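PDB 3VW5: cellobiose 2-epimerase from Ruminococcus albus, which catalyses the reversible epimerisation of cellobiose to 4-O-beta-D-glucopyranosyl-D-mannose, acting on the unmodified sugar. Local coordinates for residues D40-I48 with G91-E99; Y241-D252 with F267-I278. The protein carries 2 engineered substitutions. One frame throughout, in Å; residues are numbered along the deposited sequence.

Interaction 1 (D40-I48 with G91-E99)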
loop_
_atom_site.group_PDB
_atom_site.type_symbol
_atom_site.label_atom_id
_atom_site.label_comp_id
_atom_site.label_asym_id
_atom_site.label_seq_id
_atom_site.Cartn_x
_atom_site.Cartn_y
_atom_site.Cartn_z
ATOM N N ASP A 40 1.807 4.752 -22.968
ATOM C CA ASP A 40 2.938 4.053 -23.586
ATOM C C ASP A 40 2.801 2.551 -23.404
ATOM O O ASP A 40 3.295 2.000 -22.427
ATOM C CB ASP A 40 4.279 4.516 -23.001
ATOM C CG ASP A 40 5.494 3.874 -23.699
ATOM O OD1 ASP A 40 5.348 3.330 -24.820
ATOM O OD2 ASP A 40 6.613 3.929 -23.132
ATOM N N LYS A 41 2.133 1.893 -24.349
ATOM C CA LYS A 41 1.897 0.452 -24.265
ATOM C C LYS A 41 3.203 -0.315 -24.191
ATOM O O LYS A 41 3.241 -1.443 -23.718
ATOM C CB LYS A 41 1.054 -0.040 -25.445
ATOM C CG LYS A 41 -0.324 0.591 -25.529
ATOM C CD LYS A 41 -1.188 -0.055 -26.618
ATOM C CE LYS A 41 -2.577 0.592 -26.691
ATOM N NZ LYS A 41 -3.619 -0.341 -27.221
ATOM N N LYS A 42 4.276 0.314 -24.640
ATOM C CA LYS A 42 5.578 -0.328 -24.690
ATOM C C LYS A 42 6.468 -0.010 -23.477
ATOM O O LYS A 42 7.634 -0.397 -23.441
ATOM C CB LYS A 42 6.293 0.064 -25.990
ATOM C CG LYS A 42 6.622 -1.114 -26.903
ATOM C CD LYS A 42 5.403 -1.626 -27.675
ATOM C CE LYS A 42 5.374 -1.057 -29.105
ATOM N NZ LYS A 42 6.731 -1.024 -29.767
ATOM N N ALA A 43 5.928 0.697 -22.489
ATOM C CA ALA A 43 6.703 1.030 -21.288
ATOM C C ALA A 43 6.992 -0.213 -20.443
ATOM O O ALA A 43 6.293 -1.219 -20.543
ATOM C CB ALA A 43 5.987 2.100 -20.453
ATOM N N ASP A 44 8.023 -0.137 -19.613
ATOM C CA ASP A 44 8.327 -1.212 -18.681
ATOM C C ASP A 44 7.199 -1.389 -17.671
ATOM O O ASP A 44 6.571 -0.411 -17.249
ATOM C CB ASP A 44 9.624 -0.922 -17.929
ATOM C CG ASP A 44 10.853 -0.987 -18.818
ATOM O OD1 ASP A 44 10.813 -1.671 -19.874
ATOM O OD2 ASP A 44 11.869 -0.357 -18.439
ATOM N N LYS A 45 6.957 -2.639 -17.284
ATOM C CA LYS A 45 5.882 -2.979 -16.364
ATOM C C LYS A 45 6.449 -3.379 -15.002
ATOM O O LYS A 45 7.095 -4.418 -14.874
ATOM C CB LYS A 45 5.046 -4.125 -16.944
ATOM C CG LYS A 45 4.560 -3.874 -18.367
ATOM C CD LYS A 45 3.816 -5.072 -18.943
ATOM C CE LYS A 45 3.106 -4.705 -20.241
ATOM N NZ LYS A 45 2.535 -5.892 -20.944
ATOM N N GLY A 46 6.212 -2.550 -13.989
ATOM C CA GLY A 46 6.742 -2.785 -12.655
ATOM C C GLY A 46 5.966 -3.873 -11.947
ATOM O O GLY A 46 4.739 -3.982 -12.102
ATOM N N VAL A 47 6.660 -4.692 -11.161
ATOM C CA VAL A 47 5.978 -5.816 -10.536
ATOM C C VAL A 47 5.158 -5.400 -9.311
ATOM O O VAL A 47 4.099 -5.980 -9.045
ATOM C CB VAL A 47 6.907 -7.041 -10.296
ATOM C CG1 VAL A 47 8.223 -6.876 -11.070
ATOM C CG2 VAL A 47 7.123 -7.300 -8.827
ATOM N N ILE A 48 5.611 -4.384 -8.583
ATOM C CA ILE A 48 4.773 -3.811 -7.526
ATOM C C ILE A 48 3.433 -3.297 -8.081
ATOM O O ILE A 48 2.394 -3.409 -7.433
ATOM C CB ILE A 48 5.505 -2.707 -6.733
ATOM C CG1 ILE A 48 5.751 -3.173 -5.300
ATOM C CG2 ILE A 48 4.682 -1.447 -6.676
ATOM C CD1 ILE A 48 6.890 -2.441 -4.632
ATOM N N GLY A 91 11.937 -14.957 -4.439
ATOM C CA GLY A 91 11.414 -13.613 -4.539
ATOM C C GLY A 91 10.837 -13.254 -5.902
ATOM O O GLY A 91 10.545 -14.120 -6.744
ATOM N N VAL A 92 10.659 -11.954 -6.107
ATOM C CA VAL A 92 10.146 -11.430 -7.356
ATOM C C VAL A 92 11.076 -10.325 -7.843
ATOM O O VAL A 92 11.734 -9.675 -7.036
ATOM C CB VAL A 92 8.717 -10.872 -7.178
ATOM C CG1 VAL A 92 7.802 -11.946 -6.640
ATOM C CG2 VAL A 92 8.721 -9.686 -6.225
ATOM N N TYR A 93 11.136 -10.111 -9.155
ATOM C CA TYR A 93 11.974 -9.043 -9.705
ATOM C C TYR A 93 11.371 -7.663 -9.445
ATOM O O TYR A 93 10.289 -7.542 -8.878
ATOM C CB TYR A 93 12.205 -9.246 -11.204
ATOM C CG TYR A 93 12.681 -10.630 -11.567
ATOM C CD1 TYR A 93 13.957 -11.065 -11.208
ATOM C CD2 TYR A 93 11.856 -11.506 -12.268
ATOM C CE1 TYR A 93 14.393 -12.345 -11.536
ATOM C CE2 TYR A 93 12.280 -12.781 -12.601
ATOM C CZ TYR A 93 13.546 -13.201 -12.229
ATOM O OH TYR A 93 13.965 -14.470 -12.564
ATOM N N TRP A 94 12.077 -6.619 -9.864
ATOM C CA TRP A 94 11.615 -5.252 -9.646
ATOM C C TRP A 94 10.829 -4.704 -10.856
ATOM O O TRP A 94 9.785 -4.074 -10.709
ATOM C CB TRP A 94 12.805 -4.336 -9.281
ATOM C CG TRP A 94 12.392 -2.924 -8.994
ATOM C CD1 TRP A 94 12.529 -1.845 -9.820
ATOM C CD2 TRP A 94 11.742 -2.444 -7.814
ATOM N NE1 TRP A 94 12.007 -0.722 -9.228
ATOM C CE2 TRP A 94 11.520 -1.060 -7.996
ATOM C CE3 TRP A 94 11.330 -3.043 -6.622
ATOM C CZ2 TRP A 94 10.908 -0.270 -7.029
ATOM C CZ3 TRP A 94 10.722 -2.256 -5.663
ATOM C CH2 TRP A 94 10.517 -0.883 -5.871
ATOM N N MET A 95 11.336 -4.975 -12.050
ATOM C CA MET A 95 10.837 -4.362 -13.260
ATOM C C MET A 95 10.916 -5.329 -14.418
ATOM O O MET A 95 11.962 -5.928 -14.661
ATOM C CB MET A 95 11.709 -3.168 -13.606
ATOM C CG MET A 95 11.020 -2.189 -14.526
ATOM S SD MET A 95 9.968 -1.140 -13.528
ATOM C CE MET A 95 8.697 -0.835 -14.724
ATOM N N MET A 96 9.819 -5.464 -15.153
ATOM C CA MET A 96 9.828 -6.246 -16.385
ATOM C C MET A 96 9.798 -5.256 -17.539
ATOM O O MET A 96 9.511 -4.085 -17.325
ATOM C CB MET A 96 8.599 -7.160 -16.434
ATOM C CG MET A 96 8.281 -7.846 -15.104
ATOM S SD MET A 96 9.648 -8.818 -14.389
ATOM C CE MET A 96 9.935 -10.012 -15.709
ATOM N N ASP A 97 10.111 -5.695 -18.751
ATOM C CA ASP A 97 9.832 -4.867 -19.925
ATOM C C ASP A 97 8.384 -5.142 -20.365
ATOM O O ASP A 97 7.692 -5.942 -19.730
ATOM C CB ASP A 97 10.850 -5.101 -21.049
ATOM C CG ASP A 97 10.789 -6.517 -21.632
ATOM O OD1 ASP A 97 9.743 -7.204 -21.518
ATOM O OD2 ASP A 97 11.805 -6.946 -22.220
ATOM N N PHE A 98 7.920 -4.484 -21.429
ATOM C CA PHE A 98 6.519 -4.625 -21.839
ATOM C C PHE A 98 6.172 -6.042 -22.255
ATOM O O PHE A 98 4.997 -6.434 -22.270
ATOM C CB PHE A 98 6.141 -3.636 -22.943
ATOM C CG PHE A 98 6.592 -4.041 -24.331
ATOM C CD1 PHE A 98 7.910 -3.867 -24.731
ATOM C CD2 PHE A 98 5.682 -4.557 -25.250
ATOM C CE1 PHE A 98 8.313 -4.214 -26.011
ATOM C CE2 PHE A 98 6.081 -4.906 -26.528
ATOM C CZ PHE A 98 7.399 -4.731 -26.910
ATOM N N GLU A 99 7.197 -6.819 -22.584
ATOM C CA GLU A 99 6.986 -8.213 -22.975
ATOM C C GLU A 99 7.056 -9.197 -21.819
ATOM O O GLU A 99 6.727 -10.366 -21.985
ATOM C CB GLU A 99 7.976 -8.624 -24.055
ATOM C CG GLU A 99 7.609 -8.095 -25.415
ATOM C CD GLU A 99 8.649 -8.433 -26.459
ATOM O OE1 GLU A 99 9.862 -8.383 -26.126
ATOM O OE2 GLU A 99 8.249 -8.763 -27.603
#

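Interaction 2 (Y241-D252 with F267-I278)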
loop_
_atom_site.group_PDB
_atom_site.type_symbol
_atom_site.label_atom_id
_atom_site.label_comp_id
_atom_site.label_asym_id
_atom_site.label_seq_id
_atom_site.Cartn_x
_atom_site.Cartn_y
_atom_site.Cartn_z
ATOM N N TYR A 241 3.293 11.793 7.351
ATOM C CA TYR A 241 1.912 11.755 7.817
ATOM C C TYR A 241 1.081 10.619 7.184
ATOM O O TYR A 241 0.239 9.994 7.852
ATOM C CB TYR A 241 1.238 13.090 7.524
ATOM C CG TYR A 241 1.970 14.301 8.059
ATOM C CD1 TYR A 241 2.530 14.297 9.334
ATOM C CD2 TYR A 241 2.088 15.462 7.290
ATOM C CE1 TYR A 241 3.188 15.408 9.833
ATOM C CE2 TYR A 241 2.746 16.576 7.774
ATOM C CZ TYR A 241 3.290 16.547 9.047
ATOM O OH TYR A 241 3.930 17.665 9.527
ATOM N N GLY A 242 1.303 10.382 5.894
ATOM C CA GLY A 242 0.592 9.355 5.157
ATOM C C GLY A 242 0.815 7.971 5.730
ATOM O O GLY A 242 -0.137 7.246 6.026
ATOM N N HIS A 243 2.075 7.593 5.897
ATOM C CA HIS A 243 2.377 6.298 6.501
ATOM C C HIS A 243 1.854 6.182 7.924
ATOM O O HIS A 243 1.464 5.109 8.360
ATOM C CB HIS A 243 3.863 6.003 6.452
ATOM C CG HIS A 243 4.369 5.728 5.077
ATOM N ND1 HIS A 243 5.104 6.641 4.353
ATOM C CD2 HIS A 243 4.244 4.637 4.284
ATOM C CE1 HIS A 243 5.419 6.125 3.182
ATOM N NE2 HIS A 243 4.904 4.912 3.111
ATOM N N ASP A 244 1.832 7.290 8.654
ATOM C CA ASP A 244 1.355 7.249 10.025
ATOM C C ASP A 244 -0.098 6.829 10.086
ATOM O O ASP A 244 -0.441 5.852 10.750
ATOM C CB ASP A 244 1.540 8.603 10.702
ATOM C CG ASP A 244 2.885 8.726 11.388
ATOM O OD1 ASP A 244 2.937 9.351 12.468
ATOM O OD2 ASP A 244 3.885 8.195 10.854
ATOM N N ILE A 245 -0.949 7.568 9.385
ATOM C CA ILE A 245 -2.380 7.300 9.391
ATOM C C ILE A 245 -2.709 5.934 8.758
ATOM O O ILE A 245 -3.647 5.265 9.173
ATOM C CB ILE A 245 -3.190 8.466 8.730
ATOM C CG1 ILE A 245 -4.670 8.390 9.127
ATOM C CG2 ILE A 245 -3.016 8.461 7.220
ATOM C CD1 ILE A 245 -4.898 8.180 10.619
ATOM N N GLU A 246 -1.931 5.521 7.769
ATOM C CA GLU A 246 -2.090 4.199 7.170
ATOM C C GLU A 246 -1.733 3.078 8.154
ATOM O O GLU A 246 -2.466 2.092 8.302
ATOM C CB GLU A 246 -1.211 4.075 5.929
ATOM C CG GLU A 246 -1.420 2.800 5.152
ATOM C CD GLU A 246 -0.403 2.631 4.049
ATOM O OE1 GLU A 246 0.576 3.414 4.015
ATOM O OE2 GLU A 246 -0.582 1.721 3.209
ATOM N N ALA A 247 -0.597 3.231 8.824
ATOM C CA ALA A 247 -0.152 2.241 9.792
ATOM C C ALA A 247 -1.190 2.010 10.887
ATOM O O ALA A 247 -1.368 0.879 11.334
ATOM C CB ALA A 247 1.189 2.631 10.387
ATOM N N THR A 248 -1.893 3.061 11.305
ATOM C CA THR A 248 -2.867 2.917 12.393
ATOM C C THR A 248 -3.934 1.875 12.099
ATOM O O THR A 248 -4.165 0.983 12.916
ATOM C CB THR A 248 -3.554 4.232 12.779
ATOM O OG1 THR A 248 -4.337 4.731 11.677
ATOM C CG2 THR A 248 -2.511 5.258 13.232
ATOM N N TRP A 249 -4.597 1.980 10.948
ATOM C CA TRP A 249 -5.646 1.005 10.643
ATOM C C TRP A 249 -5.093 -0.359 10.205
ATOM O O TRP A 249 -5.697 -1.388 10.467
ATOM C CB TRP A 249 -6.676 1.550 9.648
ATOM C CG TRP A 249 -6.269 1.598 8.199
ATOM C CD1 TRP A 249 -5.730 2.666 7.543
ATOM C CD2 TRP A 249 -6.415 0.561 7.216
ATOM N NE1 TRP A 249 -5.517 2.357 6.221
ATOM C CE2 TRP A 249 -5.929 1.074 5.993
ATOM C CE3 TRP A 249 -6.909 -0.746 7.249
ATOM C CZ2 TRP A 249 -5.920 0.320 4.809
ATOM C CZ3 TRP A 249 -6.895 -1.493 6.077
ATOM C CH2 TRP A 249 -6.402 -0.958 4.870
ATOM N N LEU A 250 -3.932 -0.353 9.564
ATOM C CA LEU A 250 -3.270 -1.577 9.143
ATOM C C LEU A 250 -2.869 -2.424 10.347
ATOM O O LEU A 250 -2.969 -3.649 10.322
ATOM C CB LEU A 250 -2.032 -1.236 8.324
ATOM C CG LEU A 250 -2.096 -1.560 6.837
ATOM C CD1 LEU A 250 -3.532 -1.607 6.365
ATOM C CD2 LEU A 250 -1.264 -0.576 6.046
ATOM N N MET A 251 -2.406 -1.772 11.405
ATOM C CA MET A 251 -1.984 -2.498 12.589
ATOM C C MET A 251 -3.169 -3.060 13.392
ATOM O O MET A 251 -3.083 -4.168 13.934
ATOM C CB MET A 251 -1.073 -1.626 13.445
ATOM C CG MET A 251 0.333 -1.567 12.910
ATOM S SD MET A 251 1.518 -0.693 13.964
ATOM C CE MET A 251 0.819 0.943 14.079
ATOM N N ASP A 252 -4.263 -2.297 13.458
ATOM C CA ASP A 252 -5.499 -2.768 14.079
ATOM C C ASP A 252 -6.003 -3.963 13.303
ATOM O O ASP A 252 -6.417 -4.962 13.884
ATOM C CB ASP A 252 -6.582 -1.683 14.087
ATOM C CG ASP A 252 -6.339 -0.616 15.141
ATOM O OD1 ASP A 252 -5.552 -0.865 16.078
ATOM O OD2 ASP A 252 -6.940 0.476 15.033
ATOM N N PHE A 267 -2.595 -2.197 20.872
ATOM C CA PHE A 267 -2.430 -1.487 19.618
ATOM C C PHE A 267 -3.515 -0.444 19.346
ATOM O O PHE A 267 -3.225 0.633 18.813
ATOM C CB PHE A 267 -2.251 -2.472 18.464
ATOM C CG PHE A 267 -0.820 -2.897 18.282
ATOM C CD1 PHE A 267 0.004 -2.239 17.377
ATOM C CD2 PHE A 267 -0.278 -3.907 19.066
ATOM C CE1 PHE A 267 1.325 -2.609 17.229
ATOM C CE2 PHE A 267 1.041 -4.281 18.929
ATOM C CZ PHE A 267 1.845 -3.635 18.010
ATOM N N ALA A 268 -4.747 -0.737 19.744
ATOM C CA ALA A 268 -5.835 0.218 19.573
ATOM C C ALA A 268 -5.578 1.521 20.323
ATOM O O ALA A 268 -5.997 2.602 19.882
ATOM C CB ALA A 268 -7.160 -0.390 19.991
ATOM N N GLU A 269 -4.882 1.437 21.452
ATOM C CA GLU A 269 -4.585 2.654 22.204
ATOM C C GLU A 269 -3.433 3.422 21.584
ATOM O O GLU A 269 -3.477 4.646 21.511
ATOM C CB GLU A 269 -4.326 2.359 23.683
ATOM C CG GLU A 269 -5.565 1.811 24.376
ATOM C CD GLU A 269 -5.576 2.048 25.879
ATOM O OE1 GLU A 269 -4.623 2.698 26.387
ATOM O OE2 GLU A 269 -6.543 1.582 26.547
ATOM N N MET A 270 -2.412 2.704 21.123
ATOM C CA MET A 270 -1.291 3.336 20.438
ATOM C C MET A 270 -1.764 3.981 19.133
ATOM O O MET A 270 -1.490 5.151 18.867
ATOM C CB MET A 270 -0.185 2.319 20.154
ATOM C CG MET A 270 1.109 2.942 19.641
ATOM S SD MET A 270 2.331 1.720 19.117
ATOM C CE MET A 270 1.536 1.022 17.673
ATOM N N ASP A 271 -2.495 3.211 18.335
ATOM C CA ASP A 271 -2.995 3.690 17.052
ATOM C C ASP A 271 -3.880 4.941 17.163
ATOM O O ASP A 271 -3.749 5.886 16.357
ATOM C CB ASP A 271 -3.722 2.558 16.330
ATOM C CG ASP A 271 -2.781 1.445 15.929
ATOM O OD1 ASP A 271 -1.585 1.747 15.721
ATOM O OD2 ASP A 271 -3.227 0.280 15.827
ATOM N N LEU A 272 -4.770 4.941 18.158
ATOM C CA LEU A 272 -5.574 6.120 18.456
ATOM C C LEU A 272 -4.677 7.328 18.750
ATOM O O LEU A 272 -4.942 8.440 18.284
ATOM C CB LEU A 272 -6.519 5.859 19.630
ATOM C CG LEU A 272 -7.941 5.418 19.264
ATOM C CD1 LEU A 272 -8.755 5.133 20.505
ATOM C CD2 LEU A 272 -8.639 6.460 18.416
ATOM N N LYS A 273 -3.611 7.117 19.520
ATOM C CA LYS A 273 -2.747 8.231 19.871
ATOM C C LYS A 273 -2.133 8.822 18.619
ATOM O O LYS A 273 -2.009 10.036 18.496
ATOM C CB LYS A 273 -1.649 7.805 20.848
ATOM C CG LYS A 273 -2.087 7.792 22.296
ATOM C CD LYS A 273 -0.988 7.280 23.183
ATOM C CE LYS A 273 -1.560 6.724 24.475
ATOM N NZ LYS A 273 -0.534 5.915 25.203
ATOM N N ILE A 274 -1.751 7.948 17.696
ATOM C CA ILE A 274 -1.187 8.366 16.422
ATOM C C ILE A 274 -2.271 9.053 15.593
ATOM O O ILE A 274 -2.024 10.076 14.971
ATOM C CB ILE A 274 -0.586 7.165 15.658
ATOM C CG1 ILE A 274 0.493 6.491 16.520
ATOM C CG2 ILE A 274 -0.052 7.599 14.279
ATOM C CD1 ILE A 274 1.000 5.192 15.964
ATOM N N SER A 275 -3.473 8.485 15.602
ATOM C CA SER A 275 -4.606 9.091 14.921
ATOM C C SER A 275 -4.885 10.508 15.396
ATOM O O SER A 275 -5.087 11.412 14.580
ATOM C CB SER A 275 -5.854 8.253 15.124
ATOM O OG SER A 275 -5.896 7.214 14.175
ATOM N N HIS A 276 -4.932 10.707 16.708
ATOM C CA HIS A 276 -5.247 12.034 17.214
ATOM C C HIS A 276 -4.166 12.994 16.800
ATOM O O HIS A 276 -4.460 14.112 16.380
ATOM C CB HIS A 276 -5.434 12.062 18.740
ATOM C CG HIS A 276 -6.804 11.645 19.179
ATOM N ND1 HIS A 276 -7.914 12.458 19.012
ATOM C CD2 HIS A 276 -7.251 10.487 19.743
ATOM C CE1 HIS A 276 -8.991 11.814 19.475
ATOM N NE2 HIS A 276 -8.613 10.623 19.929
ATOM N N ASN A 277 -2.918 12.549 16.905
ATOM C CA ASN A 277 -1.792 13.386 16.518
ATOM C C ASN A 277 -1.885 13.861 15.069
ATOM O O ASN A 277 -1.756 15.051 14.802
ATOM C CB ASN A 277 -0.464 12.680 16.744
ATOM C CG ASN A 277 0.693 13.655 16.790
ATOM O OD1 ASN A 277 0.653 14.637 17.533
ATOM N ND2 ASN A 277 1.720 13.409 15.979
ATOM N N ILE A 278 -2.123 12.931 14.144
ATOM C CA ILE A 278 -2.211 13.250 12.722
ATOM C C ILE A 278 -3.347 14.228 12.413
ATOM O O ILE A 278 -3.181 15.168 11.627
ATOM C CB ILE A 278 -2.342 11.967 11.868
ATOM C CG1 ILE A 278 -1.006 11.236 11.877
ATOM C CG2 ILE A 278 -2.717 12.310 10.424
ATOM C CD1 ILE A 278 0.121 12.086 11.316
HETATM O O HOH W 1 1.575 10.862 14.589
HETATM O O HOH W 2 -7.013 2.154 16.918
#

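Interaction 1 (D40-I48 with G91-E99)
The Phe98 ring is sandwiched between aliphatic chains: Lys42 CG sits over the centre of one face, 3.5 Å from the ring centroid in a CH-pi contact, while Glu99 CG lies against the opposite face nearer the rim. Phe98 is turned to meet Lys42 by a chi1 of 79°, with CG between its backbone N and carbonyl carbon. A long lysine suits this place because its methylenes cover the ring while its ammonium reaches beyond it. At the other end, Ile48 CD1 approaches the Trp94 indole obliquely, 4.0 Å from CZ3.

Between these aromatics runs a short antiparallel pairing. Lys45 and Met96 form a hydrogen-bonded pair, with Lys45 N to Met96 O and Met96 N to Lys45 O both 2.9 Å. Val47 N extends the pairing to Trp94 O in a nearly straight bond (176°). The Met95 thioether lies against the Gly46 backbone, SD 3.7 Å from Gly46 CA. The extended Lys45 chain carries NZ to Phe98 O at 2.8 Å, and Asp23 and Gly27 also grip this ammonium.

Strand 45-46 is an outermost strand of the five-stranded antiparallel sheet, with 95-96 between it and 102-108, where Trp94 and Met95 form a classic bulge opposite Asp104. Met96 and Val47 pack on helix 67-84, and Val47 and Ile48 on helix 109-126.

Interaction 2 (Y241-D252 with F267-I278)
Thr248 and Asp271 mark the closest backbone approach of two antiparallel helices, their CA atoms 4.7 Å apart; the axes of segments 241-252 and 267-278 come within 9.0 Å, at 155° between their directions. The short side chains of Thr248 and Ser275 suit this seam. Thr248 turns its methyl toward helix 267-278, where CG2 lies 3.6 Å from Ile274 CG2 and the two side chains run alongside in opposite senses. Its chi1 of 64° tucks the hydroxyl back onto its own helix, and OG1 donates to Ile245 O at 2.7 Å, so the polar group is satisfied within a buried seam. Replacing Thr248 by an alanine removes both branches and would probably leave Ile245 O without this donor and open a gap beside Ile274.

Packing is also dense toward Ile278, whose CD1 wedges between Asp244 CB and Tyr241 CD1, 3.8 Å from the latter. At the opposite end Met251 offers SD to the edge of the Phe267 ring, 5.0 Å from its centroid, in a Met-aromatic contact, and its flexible chain brings CE against Met270 CE.

At the looser flanks the helices are bridged by single waters. One water links Asp244 OD1 to Asn277 ND2, while His239 also bonds that carboxylate oxygen. A second donates to Asp252 OD2 and to Ala268 O, and Asn315 holds the same OD2. On the exposed side Glu269 points away, and the Lys273 chain ends away from the seam.

In the (alpha/alpha)6 barrel, helix 241-258 turns its other sides to helices 179-196, 303-318 and 373-385, consistent with an inner-ring position, and helix 261-281 probably lies in the outer ring behind it, with Ser275 touching Ala316 of helix 303-318.

Followed from the N terminus, interaction 1 comes first: residues 40-48 lead into helix 47-64, the chain returns through helix 67-84, and the segment 91-99 then comes back alongside, closing a loop of 42 residues that is mostly helix. Interaction 2 opens much later and closes a shorter loop of 14 residues, the helix ends and the tight turn of the hairpin formed by 241-258 and 261-281. The two therefore follow in series and neither nest nor cross. The centres of interactions 1 and 2 are about 33 Å apart, on opposite sides of the chain's centre. Interaction 1 pairs strand 45-46 with 95-96, next to helices 67-84 and 109-126, whereas interaction 2 joins two successive helices of the barrel.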